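1-deoxy-D-xylulose 5-phosphate reductoisomerase (PDB 1R0L) catalyses the NADPH-dependent rearrangement and reduction of 1-deoxy-D-xylulose 5-phosphate to 2-C-methyl-D-erythritol 4-phosphate in isoprenoid biosynthesis. Local coordinates at residues B[58-63]-B[84-89]; B[8-13]-B[35-40]. All coordinates share one frame; numbering follows the deposited sequence.

How the contacts relate
Both contacts belong to the NADPH-binding Rossmann domain, and their centres lie about 9 Å apart. Contact 2 pairs segments 8-13 and 35-40 within the parallel sheet. Contact 1 sits one strand further out, where segment 58-63 meets the helix segment 84-89. Strands 31-38 and 56-59 are neighbours in the sheet, so the contacts share a border. There V58 N lies 3.0 Å from L36 O, and A60 N lies 2.8 Å from A38 O, both probable hydrogen bonds. Both contacts touch the adenosine half of NADPH. Contact 2 holds the ribose and its 2'-phosphate and lays N39 over the adenine. Contact 1 adds A60, which touches N39, and L86 at the C2A end.

Contact 1 of 2, residues B[58-63]-B[84-89]; sequences VIADPS and DALVEA. With NDP (NADPH dihydro-nicotinamide-adenine-dinucleotide phosphate), chain F.
V58 lays its two methyl groups over the side of helix 83-90. CG1 meets the methyl of A85, with V58 CG1 to A85 CB at 3.3 Å. CG2 lies one helical turn further on, where V58 CG2 is 4.1 Å from A89 CB. With CG1 anti to the backbone N (chi1 -176°), the fork is turned so that CG1 faces A85 and CG2 faces A89. CG1 also touches the end of L86, at 4.0 Å from L86 CD2. The two leucine branches part here: CD2 meets the valine and CD1 meets A60, with A60 CB to L86 CD1 at 4.2 Å.

A60 and L86 then meet the cofactor together. A60 CB lies over the face of the adenine at its C2A end, 3.6 Å from C2A. L86 CD1 comes from the ring edge, nearly in the plane of the base, 3.8 Å from C2A. These are apolar contacts that border the adenine site.

In the fold, strand 56-59 runs between strands 31-38 and 78-81. Helix 83-90 belongs to the crossover from the edge strand 78-81 of the parallel sheet to strand 96-99 on the far side of strand 5-10. It passes over strand 31-38 too, where L86 rests on T37 and A89 on A35. Small side chains at A85 and A89 let the helix backbone come close to the sheet. The closest CA pair is V58 and L86, at 6.6 Å.

All the touching groups are buried hydrocarbon. Between these two segments the helix is joined to the strand by apolar packing alone, and the C2A end of the adenine gains an apolar border without a directional bond.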
loop_
_atom_site.group_PDB
_atom_site.type_symbol
_atom_site.label_atom_id
_atom_site.label_comp_id
_atom_site.label_asym_id
_atom_site.label_seq_id
_atom_site.Cartn_x
_atom_site.Cartn_y
_atom_site.Cartn_z
ATOM N N VAL B 58 11.370 31.515 -18.974
ATOM C CA VAL B 58 11.582 31.262 -20.391
ATOM C C VAL B 58 10.272 31.007 -21.091
ATOM O O VAL B 58 9.456 30.200 -20.647
ATOM C CB VAL B 58 12.521 30.057 -20.604
ATOM C CG1 VAL B 58 12.808 29.850 -22.078
ATOM C CG2 VAL B 58 13.801 30.284 -19.856
ATOM N N ILE B 59 10.064 31.734 -22.178
ATOM C CA ILE B 59 8.861 31.577 -22.968
ATOM C C ILE B 59 9.353 30.831 -24.224
ATOM O O ILE B 59 10.290 31.274 -24.889
ATOM C CB ILE B 59 8.242 32.979 -23.256
ATOM C CG1 ILE B 59 6.842 32.836 -23.857
ATOM C CG2 ILE B 59 9.176 33.792 -24.140
ATOM C CD1 ILE B 59 5.829 32.204 -22.934
ATOM N N ALA B 60 8.755 29.665 -24.488
ATOM C CA ALA B 60 9.120 28.802 -25.619
ATOM C C ALA B 60 9.043 29.513 -26.958
ATOM O O ALA B 60 10.006 29.528 -27.723
ATOM C CB ALA B 60 8.219 27.574 -25.648
ATOM N N ASP B 61 7.878 30.088 -27.235
ATOM C CA ASP B 61 7.650 30.800 -28.477
ATOM C C ASP B 61 8.613 31.994 -28.569
ATOM O O ASP B 61 8.553 32.915 -27.754
ATOM C CB ASP B 61 6.179 31.243 -28.529
ATOM C CG ASP B 61 5.829 31.936 -29.822
ATOM O OD1 ASP B 61 4.731 31.736 -30.369
ATOM O OD2 ASP B 61 6.665 32.700 -30.301
ATOM N N PRO B 62 9.521 31.986 -29.564
ATOM C CA PRO B 62 10.481 33.089 -29.714
ATOM C C PRO B 62 9.802 34.407 -30.035
ATOM O O PRO B 62 10.331 35.474 -29.740
ATOM C CB PRO B 62 11.375 32.630 -30.867
ATOM C CG PRO B 62 11.194 31.141 -30.907
ATOM C CD PRO B 62 9.735 30.966 -30.605
ATOM N N SER B 63 8.621 34.332 -30.640
ATOM C CA SER B 63 7.905 35.540 -31.023
ATOM C C SER B 63 7.368 36.313 -29.828
ATOM O O SER B 63 7.147 37.524 -29.919
ATOM C CB SER B 63 6.770 35.222 -32.014
ATOM O OG SER B 63 5.794 34.359 -31.479
ATOM N N ASP B 84 15.791 26.430 -27.583
ATOM C CA ASP B 84 17.073 26.216 -26.921
ATOM C C ASP B 84 17.093 26.743 -25.490
ATOM O O ASP B 84 17.717 26.146 -24.607
ATOM C CB ASP B 84 18.210 26.849 -27.722
ATOM C CG ASP B 84 18.413 26.180 -29.077
ATOM O OD1 ASP B 84 18.264 24.940 -29.163
ATOM O OD2 ASP B 84 18.735 26.887 -30.057
ATOM N N ALA B 85 16.400 27.853 -25.265
ATOM C CA ALA B 85 16.349 28.456 -23.944
ATOM C C ALA B 85 15.744 27.469 -22.960
ATOM O O ALA B 85 16.110 27.457 -21.778
ATOM C CB ALA B 85 15.526 29.749 -23.983
ATOM N N LEU B 86 14.822 26.637 -23.436
ATOM C CA LEU B 86 14.205 25.654 -22.552
ATOM C C LEU B 86 15.284 24.669 -22.123
ATOM O O LEU B 86 15.447 24.397 -20.939
ATOM C CB LEU B 86 13.067 24.897 -23.257
ATOM C CG LEU B 86 11.776 25.605 -23.695
ATOM C CD1 LEU B 86 10.858 24.575 -24.373
ATOM C CD2 LEU B 86 11.070 26.255 -22.485
ATOM N N VAL B 87 16.022 24.136 -23.097
ATOM C CA VAL B 87 17.093 23.189 -22.814
ATOM C C VAL B 87 18.114 23.805 -21.855
ATOM O O VAL B 87 18.573 23.158 -20.911
ATOM C CB VAL B 87 17.802 22.759 -24.109
ATOM C CG1 VAL B 87 19.030 21.928 -23.782
ATOM C CG2 VAL B 87 16.852 21.951 -24.965
ATOM N N GLU B 88 18.463 25.062 -22.097
ATOM C CA GLU B 88 19.411 25.766 -21.243
ATOM C C GLU B 88 18.902 25.899 -19.810
ATOM O O GLU B 88 19.676 25.756 -18.863
ATOM C CB GLU B 88 19.695 27.153 -21.814
ATOM C CG GLU B 88 20.539 27.139 -23.072
ATOM C CD GLU B 88 20.567 28.495 -23.761
ATOM O OE1 GLU B 88 20.771 29.509 -23.056
ATOM O OE2 GLU B 88 20.388 28.552 -25.003
ATOM N N ALA B 89 17.605 26.179 -19.660
ATOM C CA ALA B 89 16.986 26.326 -18.340
ATOM C C ALA B 89 16.989 24.981 -17.632
ATOM O O ALA B 89 17.156 24.909 -16.412
ATOM C CB ALA B 89 15.550 26.844 -18.464
HETATM P PA NDP F . -1.381 22.472 -20.820
HETATM O O1A NDP F . -2.414 22.410 -19.888
HETATM O O2A NDP F . -1.375 23.467 -22.029
HETATM O O5B NDP F . 0.005 22.851 -20.145
HETATM C C5B NDP F . 0.875 22.779 -21.192
HETATM C C4B NDP F . 1.997 23.338 -20.506
HETATM O O4B NDP F . 2.959 23.122 -21.524
HETATM C C3B NDP F . 2.065 24.929 -20.248
HETATM O O3B NDP F . 3.119 25.256 -19.222
HETATM C C2B NDP F . 2.477 25.378 -21.613
HETATM O O2B NDP F . 2.746 26.751 -21.882
HETATM C C1B NDP F . 3.556 24.343 -21.924
HETATM N N9A NDP F . 3.748 24.216 -23.345
HETATM C C8A NDP F . 2.705 24.039 -24.248
HETATM N N7A NDP F . 3.140 23.938 -25.453
HETATM C C5A NDP F . 4.488 24.035 -25.394
HETATM C C6A NDP F . 5.511 23.991 -26.369
HETATM N N6A NDP F . 5.242 23.799 -27.667
HETATM N N1A NDP F . 6.782 24.128 -25.956
HETATM C C2A NDP F . 7.083 24.315 -24.650
HETATM N N3A NDP F . 6.193 24.368 -23.659
HETATM C C4A NDP F . 4.895 24.225 -24.098
HETATM O O3 NDP F . -1.165 21.033 -21.422
HETATM P P2B NDP F . 1.675 27.837 -21.629
HETATM O O1X NDP F . 0.569 27.493 -20.712
HETATM O O2X NDP F . 1.612 28.874 -22.693
HETATM O O3X NDP F . 0.791 27.061 -22.606
#

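Contact 2 of 2, residues B[8-13]-B[35-40]; sequences TVLGAT and ALTANR. With NDP (NADPH dihydro-nicotinamide-adenine-dinucleotide phosphate), chain F.
Just past the point where T13 packs on A38, the flat carboxamide of N39 lies over one face of the NADPH adenine. The two planes are nearly parallel, and N39 CG is 3.5 Å from C5A of the ring. A chi1 of 173° extends the side chain from the backbone N and sets the amide over the base. The methyl of A60 lies over the same face, toward the C2A end, and L86 comes at that edge. The backbone of the same turn holds the ribose and its phosphate. N39 N donates to O2B, R40 N donates to O2X at 2.7 Å, and T13 N donates to O3B. The place of the T13 hydroxyl is doubtful, as it lies too near the phosphorus.

The pairing behind this site is parallel, with the strand segments at 11°. V9 N donates to A35 O, and V9 O accepts from T37 N at 3.0 Å. V9 and L36 lie side by side on one face of the sheet, with V9 CB 3.8 Å from L36 CD2. This is the first beta-alpha-beta unit of the Rossmann fold: strand 5-10, helix 15-26 and strand 31-38. G11 begins the glycine-rich turn between strand and helix, with backbone angles at which a CB would strike the preceding carbonyl.

T37 grips that turn twice. Its OG1 accepts from G11 N at 2.7 Å, and its carbonyl O accepts from A12 N, also at 2.7 Å. A valine in place of T37 would lack the hydroxyl, and would probably leave the G11 amide without this acceptor and the start of the turn less firmly held. The guanidinium of R40 forms a salt bridge with D61, while its backbone N binds the phosphate that distinguishes NADPH from NADH.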
loop_
_atom_site.group_PDB
_atom_site.type_symbol
_atom_site.label_atom_id
_atom_site.label_comp_id
_atom_site.label_asym_id
_atom_site.label_seq_id
_atom_site.Cartn_x
_atom_site.Cartn_y
_atom_site.Cartn_z
ATOM N N THR B 8 13.087 23.880 -10.330
ATOM C CA THR B 8 12.807 24.366 -11.681
ATOM C C THR B 8 11.581 23.651 -12.208
ATOM O O THR B 8 11.400 22.461 -11.971
ATOM C CB THR B 8 13.945 24.111 -12.667
ATOM O OG1 THR B 8 15.041 24.982 -12.377
ATOM C CG2 THR B 8 13.480 24.383 -14.072
ATOM N N VAL B 9 10.740 24.379 -12.930
ATOM C CA VAL B 9 9.528 23.793 -13.464
ATOM C C VAL B 9 9.405 24.038 -14.958
ATOM O O VAL B 9 9.284 25.176 -15.398
ATOM C CB VAL B 9 8.304 24.378 -12.747
ATOM C CG1 VAL B 9 7.031 23.742 -13.271
ATOM C CG2 VAL B 9 8.444 24.162 -11.248
ATOM N N LEU B 10 9.461 22.971 -15.745
ATOM C CA LEU B 10 9.319 23.104 -17.192
ATOM C C LEU B 10 7.831 22.922 -17.463
ATOM O O LEU B 10 7.281 21.847 -17.217
ATOM C CB LEU B 10 10.126 22.017 -17.908
ATOM C CG LEU B 10 11.565 21.796 -17.426
ATOM C CD1 LEU B 10 12.132 20.635 -18.212
ATOM C CD2 LEU B 10 12.415 23.054 -17.584
ATOM N N GLY B 11 7.182 23.972 -17.956
ATOM C CA GLY B 11 5.754 23.908 -18.221
ATOM C C GLY B 11 5.012 24.312 -16.954
ATOM O O GLY B 11 4.077 23.642 -16.495
ATOM N N ALA B 12 5.424 25.446 -16.400
ATOM C CA ALA B 12 4.853 25.939 -15.155
ATOM C C ALA B 12 3.461 26.530 -15.237
ATOM O O ALA B 12 2.893 26.867 -14.202
ATOM C CB ALA B 12 5.798 26.969 -14.517
ATOM N N THR B 13 2.904 26.646 -16.439
ATOM C CA THR B 13 1.581 27.248 -16.600
ATOM C C THR B 13 0.408 26.330 -16.924
ATOM O O THR B 13 -0.692 26.819 -17.162
ATOM C CB THR B 13 1.629 28.318 -17.673
ATOM O OG1 THR B 13 2.248 27.768 -18.837
ATOM C CG2 THR B 13 2.451 29.513 -17.212
ATOM N N ALA B 35 14.312 28.264 -12.445
ATOM C CA ALA B 35 13.668 28.616 -13.703
ATOM C C ALA B 35 12.240 28.124 -13.810
ATOM O O ALA B 35 11.874 27.088 -13.251
ATOM C CB ALA B 35 14.456 28.064 -14.858
ATOM N N LEU B 36 11.428 28.885 -14.536
ATOM C CA LEU B 36 10.039 28.518 -14.789
ATOM C C LEU B 36 9.858 28.693 -16.285
ATOM O O LEU B 36 10.401 29.634 -16.875
ATOM C CB LEU B 36 9.072 29.446 -14.070
ATOM C CG LEU B 36 9.048 29.448 -12.548
ATOM C CD1 LEU B 36 7.872 30.311 -12.086
ATOM C CD2 LEU B 36 8.925 28.022 -12.020
ATOM N N THR B 37 9.121 27.788 -16.917
ATOM C CA THR B 37 8.914 27.947 -18.341
ATOM C C THR B 37 7.456 27.871 -18.698
ATOM O O THR B 37 6.624 27.352 -17.933
ATOM C CB THR B 37 9.644 26.888 -19.203
ATOM O OG1 THR B 37 8.973 25.641 -19.100
ATOM C CG2 THR B 37 11.054 26.706 -18.767
ATOM N N ALA B 38 7.171 28.402 -19.881
ATOM C CA ALA B 38 5.843 28.413 -20.468
ATOM C C ALA B 38 6.058 28.475 -21.984
ATOM O O ALA B 38 7.186 28.660 -22.440
ATOM C CB ALA B 38 5.065 29.623 -19.984
ATOM N N ASN B 39 4.982 28.323 -22.759
ATOM C CA ASN B 39 5.069 28.363 -24.221
ATOM C C ASN B 39 4.573 29.670 -24.800
ATOM O O ASN B 39 5.301 30.379 -25.488
ATOM C CB ASN B 39 4.235 27.248 -24.827
ATOM C CG ASN B 39 4.141 27.336 -26.346
ATOM O OD1 ASN B 39 5.133 27.542 -27.037
ATOM N ND2 ASN B 39 2.941 27.158 -26.866
ATOM N N ARG B 40 3.312 29.971 -24.529
ATOM C CA ARG B 40 2.694 31.183 -25.046
ATOM C C ARG B 40 1.992 31.993 -23.969
ATOM O O ARG B 40 1.665 33.152 -24.187
ATOM C CB ARG B 40 1.676 30.834 -26.131
ATOM C CG ARG B 40 2.253 30.160 -27.359
ATOM C CD ARG B 40 1.131 29.753 -28.294
ATOM N NE ARG B 40 0.231 30.871 -28.568
ATOM C CZ ARG B 40 0.634 32.055 -29.018
ATOM N NH1 ARG B 40 1.921 32.273 -29.239
ATOM N NH2 ARG B 40 -0.246 33.018 -29.261
HETATM P PA NDP F . -1.381 22.472 -20.820
HETATM O O1A NDP F . -2.414 22.410 -19.888
HETATM O O2A NDP F . -1.375 23.467 -22.029
HETATM O O5B NDP F . 0.005 22.851 -20.145
HETATM C C5B NDP F . 0.875 22.779 -21.192
HETATM C C4B NDP F . 1.997 23.338 -20.506
HETATM O O4B NDP F . 2.959 23.122 -21.524
HETATM C C3B NDP F . 2.065 24.929 -20.248
HETATM O O3B NDP F . 3.119 25.256 -19.222
HETATM C C2B NDP F . 2.477 25.378 -21.613
HETATM O O2B NDP F . 2.746 26.751 -21.882
HETATM C C1B NDP F . 3.556 24.343 -21.924
HETATM N N9A NDP F . 3.748 24.216 -23.345
HETATM C C8A NDP F . 2.705 24.039 -24.248
HETATM N N7A NDP F . 3.140 23.938 -25.453
HETATM C C5A NDP F . 4.488 24.035 -25.394
HETATM C C6A NDP F . 5.511 23.991 -26.369
HETATM N N6A NDP F . 5.242 23.799 -27.667
HETATM N N1A NDP F . 6.782 24.128 -25.956
HETATM C C2A NDP F . 7.083 24.315 -24.650
HETATM N N3A NDP F . 6.193 24.368 -23.659
HETATM C C4A NDP F . 4.895 24.225 -24.098
HETATM O O3 NDP F . -1.165 21.033 -21.422
HETATM P P2B NDP F . 1.675 27.837 -21.629
HETATM O O1X NDP F . 0.569 27.493 -20.712
HETATM O O2X NDP F . 1.612 28.874 -22.693
HETATM O O3X NDP F . 0.791 27.061 -22.606
#